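Local coordinates for protein spectinomycin 9-adenylyltransferase (Enterococcus faecalis, PDB 6SXJ) that transfers the adenylyl group of ATP to the 9-hydroxyl of spectinomycin, releasing diphosphate and making the bacterium resistant to this antibiotic, at residues I72-G77 with L82-L87. Numbering follows the deposited sequence.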
# COMPACT_ATOMS: atom_id res chain seq x y z
N ILE A 72 -10.25 15.60 -1.22
CA ILE A 72 -9.88 15.30 -2.59
C ILE A 72 -9.58 13.82 -2.78
O ILE A 72 -9.12 13.42 -3.85
CB ILE A 72 -8.70 16.16 -3.05
CG1 ILE A 72 -7.48 15.91 -2.17
CG2 ILE A 72 -9.06 17.63 -2.99
CD1 ILE A 72 -6.17 16.31 -2.84
N SER A 73 -9.82 13.00 -1.77
CA SER A 73 -9.61 11.57 -1.87
C SER A 73 -10.96 10.87 -1.86
O SER A 73 -11.89 11.32 -1.20
CB SER A 73 -8.74 11.06 -0.71
OG SER A 73 -8.87 9.66 -0.51
N LYS A 74 -11.03 9.74 -2.57
CA LYS A 74 -12.24 8.93 -2.55
C LYS A 74 -12.53 8.47 -1.12
O LYS A 74 -11.62 8.20 -0.34
CB LYS A 74 -12.07 7.71 -3.45
CG LYS A 74 -13.32 6.84 -3.59
CD LYS A 74 -12.95 5.47 -4.15
CE LYS A 74 -14.19 4.62 -4.44
NZ LYS A 74 -14.45 4.44 -5.90
N LYS A 75 -13.81 8.36 -0.80
CA LYS A 75 -14.25 7.77 0.46
C LYS A 75 -14.84 6.39 0.18
O LYS A 75 -15.49 6.18 -0.85
CB LYS A 75 -15.28 8.65 1.17
CG LYS A 75 -14.64 9.72 2.04
CD LYS A 75 -14.36 10.98 1.23
CE LYS A 75 -13.47 11.95 1.99
NZ LYS A 75 -12.06 11.49 2.03
N ILE A 76 -14.61 5.47 1.11
CA ILE A 76 -14.99 4.08 0.93
C ILE A 76 -16.47 3.98 0.60
O ILE A 76 -17.30 4.73 1.11
CB ILE A 76 -14.65 3.25 2.18
CG1 ILE A 76 -13.14 3.05 2.30
CG2 ILE A 76 -15.39 1.92 2.15
CD1 ILE A 76 -12.65 2.93 3.74
N GLY A 77 -16.80 3.05 -0.29
CA GLY A 77 -18.18 2.78 -0.63
C GLY A 77 -18.94 3.97 -1.17
O GLY A 77 -20.17 3.93 -1.33
N LEU A 82 -13.78 9.31 -8.04
CA LEU A 82 -12.48 9.64 -7.49
C LEU A 82 -11.67 8.37 -7.24
O LEU A 82 -12.19 7.26 -7.22
CB LEU A 82 -12.63 10.41 -6.18
CG LEU A 82 -12.82 11.92 -6.19
CD1 LEU A 82 -12.99 12.36 -4.72
CD2 LEU A 82 -11.68 12.64 -6.84
N ARG A 83 -10.36 8.56 -7.06
CA ARG A 83 -9.47 7.47 -6.68
C ARG A 83 -9.11 7.60 -5.20
O ARG A 83 -9.15 8.69 -4.63
CB ARG A 83 -8.20 7.49 -7.52
CG ARG A 83 -8.45 7.66 -9.03
CD ARG A 83 -7.15 7.89 -9.78
NE ARG A 83 -7.32 7.83 -11.24
CZ ARG A 83 -7.22 6.73 -11.96
NH1 ARG A 83 -6.96 5.57 -11.37
NH2 ARG A 83 -7.38 6.78 -13.28
N TYR A 84 -8.75 6.47 -4.59
CA TYR A 84 -8.20 6.52 -3.24
C TYR A 84 -6.82 7.15 -3.28
O TYR A 84 -6.01 6.83 -4.15
CB TYR A 84 -8.09 5.12 -2.64
CG TYR A 84 -9.40 4.46 -2.28
CD1 TYR A 84 -10.26 5.02 -1.35
CD2 TYR A 84 -9.76 3.25 -2.87
CE1 TYR A 84 -11.45 4.41 -1.03
CE2 TYR A 84 -10.94 2.64 -2.55
CZ TYR A 84 -11.78 3.21 -1.63
OH TYR A 84 -12.97 2.57 -1.32
N ILE A 85 -6.55 8.05 -2.35
CA ILE A 85 -5.20 8.56 -2.12
C ILE A 85 -4.61 7.85 -0.90
O ILE A 85 -5.22 7.83 0.17
CB ILE A 85 -5.21 10.08 -1.91
CG1 ILE A 85 -5.60 10.80 -3.22
CG2 ILE A 85 -3.84 10.56 -1.46
CD1 ILE A 85 -5.84 12.24 -3.02
N GLU A 86 -3.42 7.29 -1.07
CA GLU A 86 -2.61 6.76 0.02
C GLU A 86 -1.29 7.50 -0.02
O GLU A 86 -0.66 7.59 -1.07
CB GLU A 86 -2.41 5.26 -0.16
CG GLU A 86 -2.31 4.46 1.11
CD GLU A 86 -2.38 2.98 0.81
OE1 GLU A 86 -3.47 2.50 0.43
OE2 GLU A 86 -1.34 2.31 0.92
N LEU A 87 -0.90 8.07 1.12
CA LEU A 87 0.31 8.89 1.18
C LEU A 87 1.09 8.58 2.44
O LEU A 87 0.55 8.70 3.54
CB LEU A 87 -0.03 10.38 1.14
CG LEU A 87 1.16 11.34 1.05
CD1 LEU A 87 0.85 12.48 0.06
CD2 LEU A 87 1.49 11.91 2.40
O HOH W 1 -14.56 5.48 -8.22
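Lys74 lays its aliphatic chain across one face of the Tyr84 ring, where the loop after helix 59-69 crosses the segment leading into strand 85-91 of the nucleotidyltransferase domain's mixed sheet. CD sits over the ring centre, 3.6 Å from the centroid of Tyr84 and 13° off the normal, a CH-pi contact. CG of Lys74 lies anti to the backbone N (chi1 -176°), and the chain runs on extended over the ring until a bend at chi4 brings NZ to a water that accepts from it, at a distance too short to be taken literally, and donates to Leu82 O. The ammonium itself, 5.5 Å from the centroid of Tyr84, adds at most a weak cation-pi attraction. At the phenol end the Ile76 side chain crosses that of Tyr84 at about a right angle, with CG1 3.7 Å from Tyr84 OH, while Ile76 N lies beside the ring edge, near its plane.

Behind this pair, the backbones are joined by a hydrogen bond from Lys74 N to Arg83 O (3.0 Å). On the inner side, Ile85 CD1 packs against Ile72 CD1 at 4.1 Å, and Val15 of helix 8-23 touches both isoleucines. Further out, Gln11 hydrogen-bonds to both segments, through NE2 to Ile72 O and OE1 to Arg83 N. Ser73 OG, hydrogen-bonded to Glu110 OE2, also accepts a weak but nearly straight hydrogen bond from Ile85 N, 3.4 Å away.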